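Long-range contacts in probable copper-exporting P-type ATPase A (PDB 3FRY), which probably exports copper across the cell membrane at the cost of ATP, this chain being its C-terminal metal-binding domain, crystallised as a domain-swapped dimer: residues A[18-23]-A[35-40]; A[28-33]-A[51-56]. All blocks are in the same frame, centred on the assembly; numbering follows the deposited sequence.

Contact 1 (A[18-23]-A[35-40]); sequences HCVARV and EKVDLN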
ATOM      1  N   HIS A  18       5.602   1.364   9.506  1.00 19.78           N
ATOM      2  CA  HIS A  18       6.738   1.359  10.428  1.00 20.26           C
ATOM      3  C   HIS A  18       8.062   1.389   9.682  1.00 19.77           C
ATOM      4  O   HIS A  18       9.112   1.652  10.269  1.00 19.97           O
ATOM      5  CB  HIS A  18       6.668   0.157  11.408  1.00 19.54           C
ATOM      6  CG  HIS A  18       6.904  -1.192  10.786  1.00 19.34           C
ATOM      7  ND1 HIS A  18       8.144  -1.608  10.347  1.00 21.91           N
ATOM      8  CD2 HIS A  18       6.076  -2.250  10.613  1.00 16.50           C
ATOM      9  CE1 HIS A  18       8.069  -2.862   9.936  1.00 19.26           C
ATOM     10  NE2 HIS A  18       6.824  -3.275  10.088  1.00 20.96           N
ATOM     11  N   CYS A  19       7.991   1.152   8.376  1.00 20.23           N
ATOM     12  CA  CYS A  19       9.165   1.152   7.504  1.00 20.59           C
ATOM     13  C   CYS A  19       9.597   2.571   7.109  1.00 20.65           C
ATOM     14  O   CYS A  19      10.745   2.804   6.729  1.00 18.80           O
ATOM     15  CB  CYS A  19       8.855   0.376   6.213  1.00 19.29           C
ATOM     16  SG  CYS A  19       8.700  -1.443   6.315  1.00 22.16           S
ATOM     17  N   VAL A  20       8.666   3.512   7.193  1.00 20.27           N
ATOM     18  CA  VAL A  20       8.921   4.893   6.793  1.00 20.81           C
ATOM     19  C   VAL A  20      10.077   5.628   7.467  1.00 21.61           C
ATOM     20  O   VAL A  20      10.830   6.347   6.802  1.00 20.72           O
ATOM     21  CB  VAL A  20       7.637   5.743   6.960  1.00 20.54           C
ATOM     22  CG1 VAL A  20       7.912   7.202   6.635  1.00 19.05           C
ATOM     23  CG2 VAL A  20       6.558   5.205   6.051  1.00 20.26           C
ATOM     24  N   ALA A  21      10.217   5.460   8.776  1.00 20.56           N
ATOM     25  CA  ALA A  21      11.264   6.154   9.514  1.00 20.73           C
ATOM     26  C   ALA A  21      12.674   5.897   8.991  1.00 21.07           C
ATOM     27  O   ALA A  21      13.452   6.843   8.825  1.00 19.74           O
ATOM     28  CB  ALA A  21      11.178   5.799  11.005  1.00 22.78           C
ATOM     29  N   ARG A  22      13.011   4.633   8.739  1.00 19.30           N
ATOM     30  CA  ARG A  22      14.342   4.304   8.236  1.00 21.43           C
ATOM     31  C   ARG A  22      14.592   4.918   6.873  1.00 20.11           C
ATOM     32  O   ARG A  22      15.716   5.307   6.568  1.00 19.31           O
ATOM     33  CB  ARG A  22      14.557   2.790   8.127  1.00 22.89           C
ATOM     34  CG  ARG A  22      15.233   2.158   9.329  1.00 27.12           C
ATOM     35  CD  ARG A  22      15.819   0.781   8.986  1.00 28.38           C
ATOM     36  NE  ARG A  22      17.083   0.873   8.253  1.00 31.12           N
ATOM     37  CZ  ARG A  22      17.762  -0.171   7.783  1.00 33.40           C
ATOM     38  NH1 ARG A  22      17.309  -1.408   7.956  1.00 33.41           N
ATOM     39  NH2 ARG A  22      18.907   0.020   7.145  1.00 34.76           N
ATOM     40  N   VAL A  23      13.551   4.995   6.050  1.00 19.67           N
ATOM     41  CA  VAL A  23      13.700   5.577   4.723  1.00 18.55           C
ATOM     42  C   VAL A  23      14.050   7.053   4.875  1.00 18.17           C
ATOM     43  O   VAL A  23      14.967   7.556   4.221  1.00 16.82           O
ATOM     44  CB  VAL A  23      12.405   5.413   3.887  1.00 17.71           C
ATOM     45  CG1 VAL A  23      12.519   6.180   2.565  1.00 16.01           C
ATOM     46  CG2 VAL A  23      12.175   3.928   3.595  1.00 17.03           C
ATOM     47  N   GLU A  35      11.203  16.485   3.050  1.00 18.84           N
ATOM     48  CA  GLU A  35      10.042  17.350   3.247  1.00 23.19           C
ATOM     49  C   GLU A  35       8.856  16.464   3.599  1.00 23.39           C
ATOM     50  O   GLU A  35       8.036  16.803   4.446  1.00 24.60           O
ATOM     51  CB  GLU A  35       9.709  18.109   1.960  1.00 23.90           C
ATOM     52  CG  GLU A  35      10.904  18.613   1.163  1.00 31.02           C
ATOM     53  CD  GLU A  35      11.340  20.013   1.540  1.00 34.90           C
ATOM     54  OE1 GLU A  35      11.746  20.223   2.706  1.00 37.54           O
ATOM     55  OE2 GLU A  35      11.279  20.907   0.661  1.00 33.82           O
ATOM     56  N   LYS A  36       8.773  15.318   2.937  1.00 23.06           N
ATOM     57  CA  LYS A  36       7.674  14.399   3.173  1.00 25.76           C
ATOM     58  C   LYS A  36       7.979  12.996   2.677  1.00 24.90           C
ATOM     59  O   LYS A  36       8.628  12.809   1.643  1.00 23.74           O
ATOM     60  CB  LYS A  36       6.413  14.926   2.474  1.00 28.19           C
ATOM     61  CG  LYS A  36       5.224  13.983   2.503  1.00 32.40           C
ATOM     62  CD  LYS A  36       4.051  14.585   1.749  1.00 36.02           C
ATOM     63  CE  LYS A  36       2.897  13.600   1.633  1.00 38.68           C
ATOM     64  NZ  LYS A  36       1.717  14.210   0.957  1.00 40.56           N
ATOM     65  N   VAL A  37       7.518  12.009   3.434  1.00 24.98           N
ATOM     66  CA  VAL A  37       7.693  10.617   3.060  1.00 24.12           C
ATOM     67  C   VAL A  37       6.476   9.835   3.530  1.00 24.36           C
ATOM     68  O   VAL A  37       6.024   9.998   4.663  1.00 22.50           O
ATOM     69  CB  VAL A  37       8.966   9.997   3.690  1.00 26.43           C
ATOM     70  CG1 VAL A  37       8.895  10.080   5.209  1.00 28.45           C
ATOM     71  CG2 VAL A  37       9.111   8.541   3.243  1.00 25.52           C
ATOM     72  N   ASP A  38       5.925   9.023   2.630  1.00 23.75           N
ATOM     73  CA  ASP A  38       4.788   8.161   2.936  1.00 24.08           C
ATOM     74  C   ASP A  38       5.033   6.832   2.229  1.00 22.61           C
ATOM     75  O   ASP A  38       6.141   6.588   1.741  1.00 22.72           O
ATOM     76  CB  ASP A  38       3.444   8.778   2.496  1.00 25.23           C
ATOM     77  CG  ASP A  38       3.422   9.201   1.034  1.00 27.87           C
ATOM     78  OD1 ASP A  38       3.992   8.495   0.175  1.00 26.52           O
ATOM     79  OD2 ASP A  38       2.808  10.250   0.747  1.00 33.04           O
ATOM     80  N   LEU A  39       4.018   5.979   2.158  1.00 19.95           N
ATOM     81  CA  LEU A  39       4.190   4.666   1.533  1.00 19.63           C
ATOM     82  C   LEU A  39       4.621   4.665   0.064  1.00 19.93           C
ATOM     83  O   LEU A  39       5.355   3.773  -0.376  1.00 17.46           O
ATOM     84  CB  LEU A  39       2.901   3.849   1.653  1.00 20.11           C
ATOM     85  CG  LEU A  39       2.351   3.563   3.054  1.00 21.19           C
ATOM     86  CD1 LEU A  39       1.113   2.680   2.929  1.00 22.32           C
ATOM     87  CD2 LEU A  39       3.412   2.877   3.906  1.00 21.16           C
ATOM     88  N   ASN A  40       4.172   5.662  -0.689  1.00 19.92           N
ATOM     89  CA  ASN A  40       4.462   5.716  -2.115  1.00 23.22           C
ATOM     90  C   ASN A  40       5.506   6.700  -2.600  1.00 21.25           C
ATOM     91  O   ASN A  40       5.972   6.586  -3.731  1.00 21.74           O
ATOM     92  CB  ASN A  40       3.168   5.986  -2.880  1.00 25.85           C
ATOM     93  CG  ASN A  40       2.077   5.022  -2.510  1.00 27.41           C
ATOM     94  OD1 ASN A  40       2.273   3.808  -2.562  1.00 31.89           O
ATOM     95  ND2 ASN A  40       0.919   5.549  -2.128  1.00 28.49           N
TER
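Val20, in the first turn of helix 20-29, and Val37, on strand 33-37, carry this contact, which begins just past Cys19. The sulfur of Cys19, just before the helix, is tied to Cys16 in a disulfide, so the Cys-x-x-Cys pair, which in heavy-metal-associated domains probably holds the metal, is oxidised here. One residue on, Val20 points its side chain at the strand. Its CG1, anti to the backbone N (chi1 176°), reaches between the two methyls of Val37, lying 3.4 Å from Val37 CG1 and 3.8 Å from Val37 CG2. The first distance is shorter than usual for two methyl carbons, so the packing is tight at this point. The two valines pass alongside each other, pointing opposite ways. The other branch, Val20 CG2, lies along the chain just after the strand, 4.4 Å from the carbonyl carbon of Asp38 and 4.5 Å from Leu39 CD2. One turn further along the helix, Val23 adds a looser touch, its CG1 4.2 Å from Val37 CG2, and it also packs on Tyr63. Beta-branched valines suit both sides, offering two methyls close to the backbone. Beyond the strand, Asp38 spends its carboxylate on its own turn: Asp38 OD1 accepts the backbone N of Asn40 at 3.0 Å, an Asx turn that bends the chain toward strand 41-47, and also takes the N-H of Glu41. Leu14 of the second subunit packs on Val20, and Leu39 meets its counterpart, Leu39 of that subunit. Helix and strand are thus joined chiefly by methyl groups, an apolar contact set by shape, while the polar bonds of Asp38 stay on the strand's side.

Contact 2 (A[28-33]-A[51-56]); sequences EEAGAK and VDKYIK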
ATOM      1  N   GLU A  28      18.240  11.270   4.691  1.00 16.30           N
ATOM      2  CA  GLU A  28      18.946  12.367   5.353  1.00 19.27           C
ATOM      3  C   GLU A  28      20.431  12.032   5.430  1.00 20.93           C
ATOM      4  O   GLU A  28      21.285  12.905   5.253  1.00 18.65           O
ATOM      5  CB  GLU A  28      18.384  12.600   6.759  1.00 21.38           C
ATOM      6  CG  GLU A  28      16.904  12.946   6.757  1.00 24.76           C
ATOM      7  CD  GLU A  28      16.305  12.974   8.147  1.00 29.20           C
ATOM      8  OE1 GLU A  28      16.596  12.048   8.941  1.00 31.98           O
ATOM      9  OE2 GLU A  28      15.536  13.910   8.440  1.00 29.53           O
ATOM     10  N   GLU A  29      20.737  10.763   5.684  1.00 20.55           N
ATOM     11  CA  GLU A  29      22.127  10.329   5.758  1.00 23.74           C
ATOM     12  C   GLU A  29      22.809  10.468   4.403  1.00 22.52           C
ATOM     13  O   GLU A  29      24.018  10.680   4.332  1.00 24.34           O
ATOM     14  CB  GLU A  29      22.220   8.876   6.231  1.00 27.20           C
ATOM     15  CG  GLU A  29      21.923   8.672   7.709  1.00 34.01           C
ATOM     16  CD  GLU A  29      22.824   9.504   8.606  1.00 40.00           C
ATOM     17  OE1 GLU A  29      24.009   9.702   8.247  1.00 42.63           O
ATOM     18  OE2 GLU A  29      22.352   9.952   9.676  1.00 42.60           O
ATOM     19  N   ALA A  30      22.035  10.347   3.329  1.00 21.08           N
ATOM     20  CA  ALA A  30      22.582  10.475   1.983  1.00 18.56           C
ATOM     21  C   ALA A  30      22.720  11.949   1.586  1.00 18.04           C
ATOM     22  O   ALA A  30      23.222  12.267   0.504  1.00 19.52           O
ATOM     23  CB  ALA A  30      21.704   9.738   0.987  1.00 16.86           C
ATOM     24  N   GLY A  31      22.255  12.845   2.447  1.00 16.67           N
ATOM     25  CA  GLY A  31      22.389  14.267   2.166  1.00 18.16           C
ATOM     26  C   GLY A  31      21.161  15.051   1.744  1.00 17.05           C
ATOM     27  O   GLY A  31      21.250  16.255   1.489  1.00 17.94           O
ATOM     28  N   ALA A  32      20.016  14.394   1.663  1.00 16.35           N
ATOM     29  CA  ALA A  32      18.796  15.082   1.259  1.00 15.72           C
ATOM     30  C   ALA A  32      18.051  15.645   2.469  1.00 17.05           C
ATOM     31  O   ALA A  32      18.182  15.137   3.582  1.00 17.10           O
ATOM     32  CB  ALA A  32      17.893  14.121   0.494  1.00 14.58           C
ATOM     33  N   LYS A  33      17.276  16.702   2.242  1.00 16.81           N
ATOM     34  CA  LYS A  33      16.479  17.307   3.303  1.00 15.60           C
ATOM     35  C   LYS A  33      15.069  16.807   3.005  1.00 17.12           C
ATOM     36  O   LYS A  33      14.465  17.185   2.003  1.00 15.73           O
ATOM     37  CB  LYS A  33      16.541  18.837   3.220  1.00 17.46           C
ATOM     38  CG  LYS A  33      15.867  19.552   4.383  1.00 18.74           C
ATOM     39  CD  LYS A  33      16.176  21.045   4.367  1.00 21.21           C
ATOM     40  CE  LYS A  33      15.466  21.777   5.495  1.00 20.74           C
ATOM     41  NZ  LYS A  33      13.991  21.643   5.408  1.00 22.97           N
ATOM     42  N   VAL A  51      21.075  12.498  -6.786  1.00 26.72           N
ATOM     43  CA  VAL A  51      19.869  11.682  -6.869  1.00 27.59           C
ATOM     44  C   VAL A  51      20.171  10.187  -6.805  1.00 28.06           C
ATOM     45  O   VAL A  51      19.443   9.435  -6.150  1.00 27.39           O
ATOM     46  CB  VAL A  51      19.079  11.992  -8.153  1.00 29.94           C
ATOM     47  CG1 VAL A  51      17.917  11.006  -8.314  1.00 30.58           C
ATOM     48  CG2 VAL A  51      18.547  13.410  -8.084  1.00 28.78           C
ATOM     49  N   ASP A  52      21.238   9.756  -7.477  1.00 26.91           N
ATOM     50  CA  ASP A  52      21.626   8.345  -7.460  1.00 28.67           C
ATOM     51  C   ASP A  52      22.021   7.919  -6.055  1.00 27.50           C
ATOM     52  O   ASP A  52      21.787   6.780  -5.646  1.00 26.42           O
ATOM     53  CB  ASP A  52      22.810   8.084  -8.393  1.00 31.68           C
ATOM     54  CG  ASP A  52      22.413   8.077  -9.844  1.00 35.29           C
ATOM     55  OD1 ASP A  52      21.207   7.901 -10.116  1.00 38.97           O
ATOM     56  OD2 ASP A  52      23.303   8.233 -10.710  1.00 38.18           O
ATOM     57  N   LYS A  53      22.642   8.840  -5.328  1.00 24.82           N
ATOM     58  CA  LYS A  53      23.066   8.571  -3.968  1.00 24.35           C
ATOM     59  C   LYS A  53      21.823   8.385  -3.095  1.00 22.78           C
ATOM     60  O   LYS A  53      21.769   7.480  -2.261  1.00 21.78           O
ATOM     61  CB  LYS A  53      23.917   9.739  -3.462  1.00 28.13           C
ATOM     62  CG  LYS A  53      24.487   9.583  -2.075  1.00 31.69           C
ATOM     63  CD  LYS A  53      25.363  10.784  -1.738  1.00 37.71           C
ATOM     64  CE  LYS A  53      25.971  10.678  -0.347  1.00 40.08           C
ATOM     65  NZ  LYS A  53      26.893  11.823  -0.064  1.00 43.80           N
ATOM     66  N   TYR A  54      20.819   9.232  -3.298  1.00 21.25           N
ATOM     67  CA  TYR A  54      19.592   9.130  -2.514  1.00 20.06           C
ATOM     68  C   TYR A  54      18.880   7.815  -2.811  1.00 19.77           C
ATOM     69  O   TYR A  54      18.345   7.173  -1.913  1.00 17.55           O
ATOM     70  CB  TYR A  54      18.625  10.273  -2.833  1.00 18.58           C
ATOM     71  CG  TYR A  54      19.186  11.668  -2.714  1.00 17.25           C
ATOM     72  CD1 TYR A  54      20.274  11.953  -1.880  1.00 15.68           C
ATOM     73  CD2 TYR A  54      18.614  12.716  -3.438  1.00 15.27           C
ATOM     74  CE1 TYR A  54      20.775  13.261  -1.778  1.00 15.38           C
ATOM     75  CE2 TYR A  54      19.101  14.010  -3.346  1.00 15.02           C
ATOM     76  CZ  TYR A  54      20.175  14.282  -2.520  1.00 15.34           C
ATOM     77  OH  TYR A  54      20.621  15.581  -2.445  1.00 13.27           O
ATOM     78  N   ILE A  55      18.868   7.427  -4.083  1.00 19.32           N
ATOM     79  CA  ILE A  55      18.203   6.200  -4.488  1.00 23.19           C
ATOM     80  C   ILE A  55      18.883   4.975  -3.910  1.00 24.75           C
ATOM     81  O   ILE A  55      18.211   4.051  -3.451  1.00 25.44           O
ATOM     82  CB  ILE A  55      18.126   6.091  -6.037  1.00 24.01           C
ATOM     83  CG1 ILE A  55      17.080   7.083  -6.560  1.00 23.91           C
ATOM     84  CG2 ILE A  55      17.764   4.663  -6.457  1.00 25.27           C
ATOM     85  CD1 ILE A  55      16.968   7.140  -8.083  1.00 24.56           C
ATOM     86  N   LYS A  56      20.214   4.969  -3.918  1.00 24.19           N
ATOM     87  CA  LYS A  56      20.955   3.836  -3.376  1.00 25.30           C
ATOM     88  C   LYS A  56      20.769   3.707  -1.868  1.00 23.17           C
ATOM     89  O   LYS A  56      20.828   2.609  -1.325  1.00 21.01           O
ATOM     90  CB  LYS A  56      22.450   3.957  -3.708  1.00 28.40           C
ATOM     91  CG  LYS A  56      22.762   3.722  -5.177  1.00 32.89           C
ATOM     92  CD  LYS A  56      24.261   3.621  -5.427  1.00 37.55           C
ATOM     93  CE  LYS A  56      24.560   3.389  -6.906  1.00 39.56           C
ATOM     94  NZ  LYS A  56      23.928   2.136  -7.431  1.00 41.96           N
TER
HETATM   95  O   HOH W   1      22.816  15.935  -1.404  1.00 24.22           O
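Ala30, Tyr54 and Lys53 bury the most surface where the end of helix 20-29 meets helix 51-60. Ala30 CB lies 3.9 Å from Tyr54 CD1, and a methyl is small enough to let the backbones come within 5.6 Å between Ala30 CA and Tyr54 CA. Ala30 O sits at the edge of the tyrosine ring, in its plane, 3.5 Å from Tyr54 CE1. Lys53, extended throughout with CG anti to the backbone N (chi1 -177°), runs its methylenes past the same oxygen, and Lys53 CE comes within 3.3 Å of Ala30 O. Ala32 CB stands over the ring centre in a CH-pi contact, 3.8 Å from the Tyr54 centroid. Between the alanines, Gly31 ends the helix in a Schellman motif; its positive phi (106°) would jam a CB against the preceding carbonyl. Tyr54 OH accepts the backbone N-H of Asn47, and a water lies very close to it. A leucine in place of Tyr54 would probably leave Ala32 without its aromatic face and Asn47 N without its hydroxyl partner. Tyr54 thereby joins helix 51-60 to both the end of helix 20-29 and strand 41-47, while Ile7 of the second subunit packs against it.

Helix 20-29 serves both contacts, contact 1 at its start and contact 2 at its far end, with centres about 14 Å apart. Their segments adjoin in sequence and alternate along the chain, with no other touch between the contacts. One joins the helix to strand 33-37, the other to helix 51-60, as expected of the ferredoxin-like fold of heavy-metal-associated domains. Contact 1, a surface contact beside the disulfide-linked cysteines, has its centre about 6 Å from the chain centre; that of contact 2, which is buried, lies about 14 Å from it. A citric acid molecule, probably from the crystallisation liquor, is bound near contact 1. The second subunit packs on both, consistent with the domain swap.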